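LP04448p (Drosophila melanogaster, PDB 2QK2) probably binds tubulin through TOG domains, built of HEAT repeats, and so acts at microtubule plus ends as an XMAP215-family protein. Local coordinates at residues P147-S151 with E187-V192; L181-L185 with S196-L200; V71-A75 with E109-V114; I138-L142 with T153-I157. All coordinates share one frame; numbering follows the deposited sequence.

Contact 1 (P147-S151 with E187-V192); sequences PSVKS and EPDPTV
With chi1 at 175°, Val192 keeps CG2 beside its backbone nitrogen and sends it to Pro147, in the first turn of helix 147-161. The methyl comes within 3.3 Å of Pro147 O, so Val192 CG2 rests against a carbonyl that is already bonded within its helix to Ser151 N. CG1, the other branch, lies 3.9 Å from Lys150 CB. Past this point Lys150 runs on nearly extended and bends only at its last torsion (chi4 77°), crossing the Glu187 side chain at about a right angle. Glu187 OE2 lies nearer the methylene Lys150 CE, at 3.2 Å, than the ammonium: Lys150 NZ to Glu187 OE2 is a long salt bridge of 4.0 Å. On the other flank the Thr191 methyl CG2 sits 3.4 Å from Ser151 OG, whose hydrogen bond goes to Ser195 of helix 190-207. Asp189 is the N-cap of that helix. Its OD1 takes a nearly straight bond from Val192 N (3.0 Å, 168°), met on the anti side and somewhat out of the carboxylate plane, and a weak, bent one from Thr191 N, while OD2 lies against Pro147 CB. With an alanine here, the amides of Thr191 and Val192 would probably lose their acceptor and the first turn that carries Val192 could fray. Helices two apart in the chain thus pack side by side at their starts, as in a HEAT-repeat solenoid. The chemistry is apolar at the centre and electrostatic at the margin, with the long Lys150–Glu187 pair likely to add only modest attraction.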
loop_
_atom_site.group_PDB
_atom_site.type_symbol
_atom_site.label_atom_id
_atom_site.label_comp_id
_atom_site.label_asym_id
_atom_site.label_seq_id
_atom_site.Cartn_x
_atom_site.Cartn_y
_atom_site.Cartn_z
ATOM N N PRO A 147 10.929 7.951 -11.120
ATOM C CA PRO A 147 11.421 8.315 -9.787
ATOM C C PRO A 147 10.323 8.322 -8.722
ATOM O O PRO A 147 10.544 7.898 -7.589
ATOM C CB PRO A 147 12.010 9.712 -10.003
ATOM C CG PRO A 147 12.435 9.683 -11.438
ATOM C CD PRO A 147 11.273 8.993 -12.105
ATOM N N SER A 148 9.144 8.813 -9.088
ATOM C CA SER A 148 8.029 8.874 -8.150
ATOM C C SER A 148 7.621 7.487 -7.664
ATOM O O SER A 148 7.302 7.304 -6.487
ATOM C CB SER A 148 6.830 9.565 -8.798
ATOM O OG SER A 148 7.083 10.950 -8.956
ATOM N N VAL A 149 7.628 6.518 -8.572
ATOM C CA VAL A 149 7.267 5.150 -8.217
ATOM C C VAL A 149 8.327 4.563 -7.288
ATOM O O VAL A 149 7.991 3.955 -6.272
ATOM C CB VAL A 149 7.128 4.258 -9.473
ATOM C CG1 VAL A 149 6.974 2.786 -9.068
ATOM C CG2 VAL A 149 5.920 4.713 -10.296
ATOM N N LYS A 150 9.601 4.754 -7.627
ATOM C CA LYS A 150 10.685 4.236 -6.797
ATOM C C LYS A 150 10.574 4.772 -5.378
ATOM O O LYS A 150 10.684 4.023 -4.408
ATOM C CB LYS A 150 12.058 4.640 -7.345
ATOM C CG LYS A 150 12.449 4.048 -8.689
ATOM C CD LYS A 150 13.961 4.153 -8.844
ATOM C CE LYS A 150 14.431 3.853 -10.248
ATOM N NZ LYS A 150 14.170 5.027 -11.122
ATOM N N SER A 151 10.368 6.078 -5.263
ATOM C CA SER A 151 10.263 6.712 -3.959
ATOM C C SER A 151 9.081 6.188 -3.147
ATOM O O SER A 151 9.244 5.781 -1.996
ATOM C CB SER A 151 10.135 8.230 -4.118
ATOM O OG SER A 151 9.927 8.841 -2.858
ATOM N N GLU A 187 20.707 6.104 -6.102
ATOM C CA GLU A 187 20.138 6.743 -7.283
ATOM C C GLU A 187 20.461 8.234 -7.183
ATOM O O GLU A 187 20.656 8.763 -6.088
ATOM C CB GLU A 187 18.616 6.557 -7.309
ATOM C CG GLU A 187 18.056 6.086 -8.645
ATOM C CD GLU A 187 18.392 4.634 -8.933
ATOM O OE1 GLU A 187 19.591 4.282 -8.909
ATOM O OE2 GLU A 187 17.459 3.843 -9.182
ATOM N N PRO A 188 20.516 8.934 -8.323
ATOM C CA PRO A 188 20.822 10.368 -8.311
ATOM C C PRO A 188 19.695 11.224 -7.744
ATOM O O PRO A 188 19.934 12.322 -7.245
ATOM C CB PRO A 188 21.079 10.683 -9.782
ATOM C CG PRO A 188 21.516 9.358 -10.351
ATOM C CD PRO A 188 20.559 8.407 -9.697
ATOM N N ASP A 189 18.467 10.723 -7.822
ATOM C CA ASP A 189 17.311 11.469 -7.334
ATOM C C ASP A 189 17.283 11.594 -5.807
ATOM O O ASP A 189 17.257 10.595 -5.089
ATOM C CB ASP A 189 16.026 10.812 -7.837
ATOM C CG ASP A 189 14.796 11.623 -7.507
ATOM O OD1 ASP A 189 14.418 11.680 -6.317
ATOM O OD2 ASP A 189 14.217 12.213 -8.443
ATOM N N PRO A 190 17.276 12.836 -5.296
ATOM C CA PRO A 190 17.258 13.140 -3.859
ATOM C C PRO A 190 16.098 12.513 -3.079
ATOM O O PRO A 190 16.294 11.979 -1.989
ATOM C CB PRO A 190 17.195 14.669 -3.829
ATOM C CG PRO A 190 17.847 15.065 -5.112
ATOM C CD PRO A 190 17.267 14.078 -6.085
ATOM N N THR A 191 14.892 12.594 -3.632
ATOM C CA THR A 191 13.722 12.035 -2.963
ATOM C C THR A 191 13.809 10.514 -2.881
ATOM O O THR A 191 13.559 9.926 -1.828
ATOM C CB THR A 191 12.424 12.423 -3.690
ATOM O OG1 THR A 191 12.368 13.849 -3.833
ATOM C CG2 THR A 191 11.205 11.960 -2.887
ATOM N N VAL A 192 14.162 9.879 -3.993
ATOM C CA VAL A 192 14.288 8.427 -4.020
ATOM C C VAL A 192 15.312 7.996 -2.973
ATOM O O VAL A 192 15.099 7.025 -2.239
ATOM C CB VAL A 192 14.725 7.942 -5.418
ATOM C CG1 VAL A 192 14.985 6.432 -5.408
ATOM C CG2 VAL A 192 13.633 8.289 -6.437
#

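Contact 2 (L181-L185 with S196-L200); sequences LVKTL and SAEAL
Thr184 OG1 and Ser196 OG stand 2.6 Å apart, a short hydroxyl pair bridging the end of helix 171-185 and helix 190-207. Each oxygen also has a carbonyl of its own helix nearby: Leu181 O lies 3.1 Å from Thr184 OG1, and Ser196 OG is hydrogen-bonded to Val192 O, so polar neighbours stand beside both buried hydroxyls. Thr184 reaches its partner because OG1 sits between the backbone N and the carbonyl carbon (chi1 53°). Beyond this pair the contact is apolar. Leu181 and Leu200 lie alongside each other, pointing opposite ways, with Leu200 CD1 3.6 Å from Leu181 CB, while both Leu181 methyls rest against Ala199 CB. Leu185 sends CD1 to Ala197 CB (4.1 Å) and CD2 to the Leu200 CD2 methyl. Cutting Leu200 back to an alanine is likely to open a gap between Leu181 and Leu185. The axes of the two segments pass 9.1 Å apart, with small side chains (Ser196, Ala197, Ala199) on one side, which probably helps the leucines fit. Helix 147-161 covers Leu181 and helix 221-233 covers Leu185. Two consecutive helices packed antiparallel at 148°, joined by a short turn, make the hairpin that builds HEAT-repeat solenoids such as the TOG domain.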
loop_
_atom_site.group_PDB
_atom_site.type_symbol
_atom_site.label_atom_id
_atom_site.label_comp_id
_atom_site.label_asym_id
_atom_site.label_seq_id
_atom_site.Cartn_x
_atom_site.Cartn_y
_atom_site.Cartn_z
ATOM N N LEU A 181 17.010 -1.863 -2.082
ATOM C CA LEU A 181 16.924 -0.528 -1.507
ATOM C C LEU A 181 18.259 0.225 -1.544
ATOM O O LEU A 181 18.274 1.447 -1.682
ATOM C CB LEU A 181 16.399 -0.606 -0.063
ATOM C CG LEU A 181 14.903 -0.927 0.074
ATOM C CD1 LEU A 181 14.544 -1.263 1.523
ATOM C CD2 LEU A 181 14.105 0.267 -0.410
ATOM N N VAL A 182 19.373 -0.489 -1.411
ATOM C CA VAL A 182 20.679 0.168 -1.459
ATOM C C VAL A 182 20.874 0.695 -2.877
ATOM O O VAL A 182 21.475 1.752 -3.093
ATOM C CB VAL A 182 21.824 -0.805 -1.107
ATOM C CG1 VAL A 182 23.176 -0.175 -1.439
ATOM C CG2 VAL A 182 21.764 -1.145 0.369
ATOM N N LYS A 183 20.336 -0.042 -3.841
ATOM C CA LYS A 183 20.435 0.351 -5.236
ATOM C C LYS A 183 19.721 1.691 -5.457
ATOM O O LYS A 183 20.278 2.605 -6.058
ATOM C CB LYS A 183 19.820 -0.736 -6.113
ATOM C CG LYS A 183 20.283 -0.727 -7.557
ATOM C CD LYS A 183 19.884 -2.026 -8.232
ATOM C CE LYS A 183 20.469 -3.219 -7.478
ATOM N NZ LYS A 183 19.848 -4.516 -7.874
ATOM N N THR A 184 18.495 1.820 -4.964
ATOM C CA THR A 184 17.774 3.073 -5.140
ATOM C C THR A 184 18.365 4.155 -4.234
ATOM O O THR A 184 18.240 5.349 -4.512
ATOM C CB THR A 184 16.247 2.911 -4.865
ATOM O OG1 THR A 184 16.036 2.321 -3.577
ATOM C CG2 THR A 184 15.611 2.029 -5.934
ATOM N N LEU A 185 19.018 3.734 -3.155
ATOM C CA LEU A 185 19.643 4.680 -2.234
ATOM C C LEU A 185 20.757 5.425 -2.966
ATOM O O LEU A 185 21.019 6.600 -2.700
ATOM C CB LEU A 185 20.240 3.945 -1.029
ATOM C CG LEU A 185 21.062 4.780 -0.041
ATOM C CD1 LEU A 185 20.156 5.750 0.717
ATOM C CD2 LEU A 185 21.779 3.850 0.931
ATOM N N SER A 196 14.572 5.736 0.277
ATOM C CA SER A 196 15.305 4.490 0.455
ATOM C C SER A 196 15.977 4.459 1.827
ATOM O O SER A 196 16.029 3.414 2.479
ATOM C CB SER A 196 16.364 4.332 -0.637
ATOM O OG SER A 196 15.761 4.320 -1.918
ATOM N N ALA A 197 16.497 5.606 2.259
ATOM C CA ALA A 197 17.152 5.693 3.560
ATOM C C ALA A 197 16.130 5.435 4.665
ATOM O O ALA A 197 16.432 4.769 5.658
ATOM C CB ALA A 197 17.782 7.081 3.748
ATOM N N GLU A 198 14.923 5.969 4.493
ATOM C CA GLU A 198 13.871 5.784 5.492
ATOM C C GLU A 198 13.488 4.314 5.619
ATOM O O GLU A 198 13.290 3.806 6.725
ATOM C CB GLU A 198 12.633 6.611 5.135
ATOM C CG GLU A 198 11.634 6.705 6.281
ATOM C CD GLU A 198 10.513 7.690 6.009
ATOM O OE1 GLU A 198 10.731 8.655 5.250
ATOM O OE2 GLU A 198 9.416 7.510 6.572
ATOM N N ALA A 199 13.402 3.627 4.484
ATOM C CA ALA A 199 13.050 2.213 4.476
ATOM C C ALA A 199 14.159 1.389 5.129
ATOM O O ALA A 199 13.894 0.479 5.924
ATOM C CB ALA A 199 12.820 1.737 3.036
ATOM N N LEU A 200 15.401 1.709 4.780
ATOM C CA LEU A 200 16.557 1.003 5.326
ATOM C C LEU A 200 16.657 1.202 6.838
ATOM O O LEU A 200 16.925 0.257 7.581
ATOM C CB LEU A 200 17.842 1.498 4.654
ATOM C CG LEU A 200 18.543 0.679 3.560
ATOM C CD1 LEU A 200 17.797 -0.608 3.247
ATOM C CD2 LEU A 200 18.699 1.544 2.332
#

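Contact 3 (V71-A75 with E109-V114); sequences VVLVA and EKKPNV
The first turns of helices 71-88 and 112-126 come together at Ala75 and Val114, whose CA atoms are 4.6 Å apart, and the loop leading into the second helix swings round beside Val71. Val114 is the hub. Its CG2, lying beside the backbone N, touches Val71 twice over: 3.6 Å from Val71 O and 3.9 Å from Val71 CB. The other methyl, CG1, meets Val74 CG1 at 3.8 Å as the two valines cross at a slant, and Ala75 offers its CB to the Val114 backbone and to Asn113 O. Val71 also reaches the charged residues of the loop with its two methyls. Its CG1 lies 3.7 Å from Glu109 OE2, and its CG2 rests 3.8 Å from Lys111 CD; both long side chains run across Val71 at about a right angle. Glu109 is bent at chi2 (59°), which folds its carboxylate back over the loop, where the anti lone pair of OE1 accepts Lys111 N at 2.9 Å in a fairly straight bond (165°). That bond ties the carboxylate to the N-cap residue of helix 112-126. Such side-by-side helix starts suit the HEAT-repeat solenoid of a TOG domain. Van der Waals contact, mostly among methyls, joins the two segments: Val71 meets a carboxylate oxygen of Glu109 and chiefly the methylene part of Lys111, so the contact probably owes its attraction to burying carbon.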
loop_
_atom_site.group_PDB
_atom_site.type_symbol
_atom_site.label_atom_id
_atom_site.label_comp_id
_atom_site.label_asym_id
_atom_site.label_seq_id
_atom_site.Cartn_x
_atom_site.Cartn_y
_atom_site.Cartn_z
ATOM N N VAL A 71 -8.485 12.442 -12.144
ATOM C CA VAL A 71 -7.805 12.207 -10.873
ATOM C C VAL A 71 -8.713 12.230 -9.649
ATOM O O VAL A 71 -8.382 11.647 -8.620
ATOM C CB VAL A 71 -6.636 13.198 -10.654
ATOM C CG1 VAL A 71 -5.587 12.983 -11.728
ATOM C CG2 VAL A 71 -7.142 14.641 -10.668
ATOM N N VAL A 72 -9.854 12.898 -9.748
ATOM C CA VAL A 72 -10.782 12.925 -8.624
ATOM C C VAL A 72 -11.382 11.522 -8.448
ATOM O O VAL A 72 -11.592 11.056 -7.325
ATOM C CB VAL A 72 -11.916 13.951 -8.851
ATOM C CG1 VAL A 72 -13.044 13.712 -7.867
ATOM C CG2 VAL A 72 -11.370 15.361 -8.676
ATOM N N LEU A 73 -11.650 10.861 -9.568
ATOM C CA LEU A 73 -12.207 9.510 -9.558
ATOM C C LEU A 73 -11.146 8.505 -9.096
ATOM O O LEU A 73 -11.450 7.558 -8.376
ATOM C CB LEU A 73 -12.715 9.150 -10.957
ATOM C CG LEU A 73 -14.223 9.322 -11.209
ATOM C CD1 LEU A 73 -14.781 10.486 -10.409
ATOM C CD2 LEU A 73 -14.464 9.506 -12.700
ATOM N N VAL A 74 -9.902 8.718 -9.511
ATOM C CA VAL A 74 -8.810 7.844 -9.105
ATOM C C VAL A 74 -8.686 7.874 -7.580
ATOM O O VAL A 74 -8.618 6.822 -6.938
ATOM C CB VAL A 74 -7.481 8.285 -9.745
ATOM C CG1 VAL A 74 -6.316 7.495 -9.153
ATOM C CG2 VAL A 74 -7.553 8.068 -11.257
ATOM N N ALA A 75 -8.687 9.075 -7.002
ATOM C CA ALA A 75 -8.584 9.230 -5.547
ATOM C C ALA A 75 -9.760 8.578 -4.832
ATOM O O ALA A 75 -9.578 7.901 -3.820
ATOM C CB ALA A 75 -8.513 10.717 -5.166
ATOM N N GLU A 109 1.598 9.019 -10.735
ATOM C CA GLU A 109 0.738 10.185 -10.572
ATOM C C GLU A 109 1.210 10.919 -9.319
ATOM O O GLU A 109 1.268 10.332 -8.240
ATOM C CB GLU A 109 -0.717 9.739 -10.409
ATOM C CG GLU A 109 -1.673 10.851 -10.014
ATOM C CD GLU A 109 -1.688 11.978 -11.024
ATOM O OE1 GLU A 109 -1.217 13.084 -10.689
ATOM O OE2 GLU A 109 -2.163 11.753 -12.155
ATOM N N LYS A 110 1.529 12.202 -9.453
ATOM C CA LYS A 110 2.032 12.966 -8.316
ATOM C C LYS A 110 1.042 13.861 -7.579
ATOM O O LYS A 110 1.379 14.414 -6.535
ATOM C CB LYS A 110 3.242 13.794 -8.750
ATOM C CG LYS A 110 4.366 12.953 -9.347
ATOM C CD LYS A 110 5.619 13.779 -9.613
ATOM C CE LYS A 110 6.254 14.248 -8.312
ATOM N NZ LYS A 110 7.551 14.954 -8.536
ATOM N N LYS A 111 -0.170 14.018 -8.096
ATOM C CA LYS A 111 -1.131 14.854 -7.389
ATOM C C LYS A 111 -1.237 14.296 -5.970
ATOM O O LYS A 111 -1.610 13.142 -5.770
ATOM C CB LYS A 111 -2.492 14.833 -8.084
ATOM C CG LYS A 111 -3.420 15.946 -7.605
ATOM C CD LYS A 111 -4.345 16.409 -8.721
ATOM C CE LYS A 111 -5.012 17.735 -8.381
ATOM N NZ LYS A 111 -5.894 18.223 -9.489
ATOM N N PRO A 112 -0.907 15.117 -4.962
ATOM C CA PRO A 112 -0.949 14.716 -3.551
ATOM C C PRO A 112 -2.211 14.013 -3.054
ATOM O O PRO A 112 -2.127 13.092 -2.234
ATOM C CB PRO A 112 -0.668 16.029 -2.809
ATOM C CG PRO A 112 -1.190 17.070 -3.753
ATOM C CD PRO A 112 -0.692 16.570 -5.082
ATOM N N ASN A 113 -3.375 14.433 -3.534
ATOM C CA ASN A 113 -4.616 13.802 -3.097
ATOM C C ASN A 113 -4.712 12.359 -3.566
ATOM O O ASN A 113 -5.239 11.506 -2.855
ATOM C CB ASN A 113 -5.813 14.609 -3.582
ATOM C CG ASN A 113 -5.858 15.978 -2.949
ATOM O OD1 ASN A 113 -5.031 16.844 -3.255
ATOM N ND2 ASN A 113 -6.806 16.178 -2.039
ATOM N N VAL A 114 -4.196 12.091 -4.762
ATOM C CA VAL A 114 -4.195 10.742 -5.302
ATOM C C VAL A 114 -3.161 9.928 -4.525
ATOM O O VAL A 114 -3.421 8.788 -4.141
ATOM C CB VAL A 114 -3.825 10.728 -6.800
ATOM C CG1 VAL A 114 -3.568 9.290 -7.270
ATOM C CG2 VAL A 114 -4.951 11.337 -7.614
#

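Contact 4 (I138-L142 with T153-I157); sequences IVESL and TALFI
Ile138 lies across Phe156 at about a right angle, its CD1 meeting the ring at the edge and near the ring plane, 3.8 Å from Phe156 CE2. The ring therefore presents its rim to the isoleucine. The branch methyl of Ile138 goes elsewhere: with CG2 anti to the backbone N, it is aimed at Ile157, and the two isoleucines meet at an oblique angle with Ile138 CG2 only 3.5 Å from Ile157 CD1, a carbon pair tighter than usual. That same Ile157 CD1 is met end-on by Leu142, whose CD1 stops 4.0 Å away, tip to tip. Leu142 spreads its second branch over Thr153, CD2 lying 3.6 Å from Thr153 CG2, and over the backbone of Ala154. Thr153 thus works in two directions. With OG1 anti to the carbonyl carbon (chi1 -62°) and turned to Ser141, CG2 is left to join the hydrocarbon side, close to Ile138 O as well as to Leu142. The two oxygens, Ser141 OG and Thr153 OG1, are 2.7 Å apart in a hydrogen bond that links the helices, and Thr153 OG1 has a further hydrogen bond with Val149 O, one turn back in its own helix. A buried polar pair is thereby satisfied at one margin of an otherwise apolar interface between two successive helices, packed as a HEAT-type hairpin. Around it, Leu104 of helix 93-105 lies on Ser141 and Thr153, Ile122 and Asp123 of helix 112-126 touch Phe156, Ser180 and Leu181 of helix 171-185 lie against Leu142, and Ser195 of helix 190-207 reaches Ala154.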
loop_
_atom_site.group_PDB
_atom_site.type_symbol
_atom_site.label_atom_id
_atom_site.label_comp_id
_atom_site.label_asym_id
_atom_site.label_seq_id
_atom_site.Cartn_x
_atom_site.Cartn_y
_atom_site.Cartn_z
ATOM N N ILE A 138 7.052 -5.828 -5.357
ATOM C CA ILE A 138 7.759 -4.763 -4.656
ATOM C C ILE A 138 9.131 -4.503 -5.266
ATOM O O ILE A 138 9.450 -3.374 -5.637
ATOM C CB ILE A 138 7.928 -5.105 -3.157
ATOM C CG1 ILE A 138 6.548 -5.207 -2.500
ATOM C CG2 ILE A 138 8.783 -4.044 -2.463
ATOM C CD1 ILE A 138 6.585 -5.551 -1.022
ATOM N N VAL A 139 9.936 -5.554 -5.379
ATOM C CA VAL A 139 11.277 -5.434 -5.939
ATOM C C VAL A 139 11.234 -4.930 -7.379
ATOM O O VAL A 139 12.022 -4.069 -7.771
ATOM C CB VAL A 139 12.020 -6.797 -5.871
ATOM C CG1 VAL A 139 13.354 -6.719 -6.600
ATOM C CG2 VAL A 139 12.248 -7.176 -4.413
ATOM N N GLU A 140 10.305 -5.461 -8.167
ATOM C CA GLU A 140 10.173 -5.035 -9.553
ATOM C C GLU A 140 9.852 -3.542 -9.612
ATOM O O GLU A 140 10.361 -2.822 -10.466
ATOM C CB GLU A 140 9.066 -5.834 -10.245
ATOM C CG GLU A 140 8.873 -5.495 -11.711
ATOM C CD GLU A 140 7.736 -6.284 -12.342
ATOM O OE1 GLU A 140 7.810 -7.535 -12.343
ATOM O OE2 GLU A 140 6.769 -5.655 -12.831
ATOM N N SER A 141 9.017 -3.080 -8.687
ATOM C CA SER A 141 8.630 -1.675 -8.655
ATOM C C SER A 141 9.799 -0.755 -8.298
ATOM O O SER A 141 9.859 0.383 -8.765
ATOM C CB SER A 141 7.478 -1.473 -7.671
ATOM O OG SER A 141 6.958 -0.162 -7.772
ATOM N N LEU A 142 10.726 -1.236 -7.469
ATOM C CA LEU A 142 11.885 -0.424 -7.096
ATOM C C LEU A 142 12.777 -0.201 -8.315
ATOM O O LEU A 142 13.685 0.632 -8.288
ATOM C CB LEU A 142 12.689 -1.098 -5.979
ATOM C CG LEU A 142 12.105 -0.974 -4.567
ATOM C CD1 LEU A 142 12.950 -1.781 -3.592
ATOM C CD2 LEU A 142 12.067 0.497 -4.151
ATOM N N THR A 153 7.492 3.493 -3.540
ATOM C CA THR A 153 7.633 2.069 -3.274
ATOM C C THR A 153 8.499 1.915 -2.020
ATOM O O THR A 153 8.183 1.124 -1.134
ATOM C CB THR A 153 8.301 1.323 -4.452
ATOM O OG1 THR A 153 7.476 1.429 -5.619
ATOM C CG2 THR A 153 8.478 -0.154 -4.116
ATOM N N ALA A 154 9.580 2.690 -1.940
ATOM C CA ALA A 154 10.465 2.624 -0.779
ATOM C C ALA A 154 9.732 3.079 0.474
ATOM O O ALA A 154 9.914 2.510 1.544
ATOM C CB ALA A 154 11.710 3.496 -1.003
ATOM N N LEU A 155 8.910 4.116 0.348
ATOM C CA LEU A 155 8.155 4.620 1.492
ATOM C C LEU A 155 7.103 3.591 1.913
ATOM O O LEU A 155 6.797 3.444 3.105
ATOM C CB LEU A 155 7.490 5.951 1.146
ATOM C CG LEU A 155 8.461 7.132 0.953
ATOM C CD1 LEU A 155 7.685 8.364 0.499
ATOM C CD2 LEU A 155 9.204 7.413 2.265
ATOM N N PHE A 156 6.547 2.885 0.934
ATOM C CA PHE A 156 5.558 1.843 1.227
ATOM C C PHE A 156 6.232 0.771 2.092
ATOM O O PHE A 156 5.666 0.297 3.072
ATOM C CB PHE A 156 5.041 1.215 -0.072
ATOM C CG PHE A 156 4.401 -0.138 0.121
ATOM C CD1 PHE A 156 3.261 -0.277 0.904
ATOM C CD2 PHE A 156 4.951 -1.270 -0.474
ATOM C CE1 PHE A 156 2.673 -1.529 1.093
ATOM C CE2 PHE A 156 4.372 -2.528 -0.292
ATOM C CZ PHE A 156 3.231 -2.655 0.492
ATOM N N ILE A 157 7.450 0.393 1.718
ATOM C CA ILE A 157 8.213 -0.605 2.468
ATOM C C ILE A 157 8.468 -0.126 3.904
ATOM O O ILE A 157 8.349 -0.901 4.864
ATOM C CB ILE A 157 9.555 -0.900 1.758
ATOM C CG1 ILE A 157 9.277 -1.589 0.412
ATOM C CG2 ILE A 157 10.446 -1.767 2.635
ATOM C CD1 ILE A 157 10.510 -1.778 -0.450
#

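Contacts 1, 2 and 4 form one continuous block, with centres 10 to 11 Å apart. Helix 147-161 serves contacts 1 and 4, and helix 190-207 serves contacts 1 and 2. Thr184 links the block: Val192 CG1 lies 3.5 Å from Thr184 O, and Thr184 CG2 packs 3.3 Å from Leu142 O. Contacts 2 and 4 also meet where Ala199 CB approaches Ala154 O. Contact 3 lies further along the solenoid, about 19 Å between centres from contacts 1 and 4, and meets the block only through Lys110 and Ser148 of contact 1. No ligand is bound; as in related TOG domains, tubulin is probably engaged by turns joining paired helices, near contacts 1 and 3.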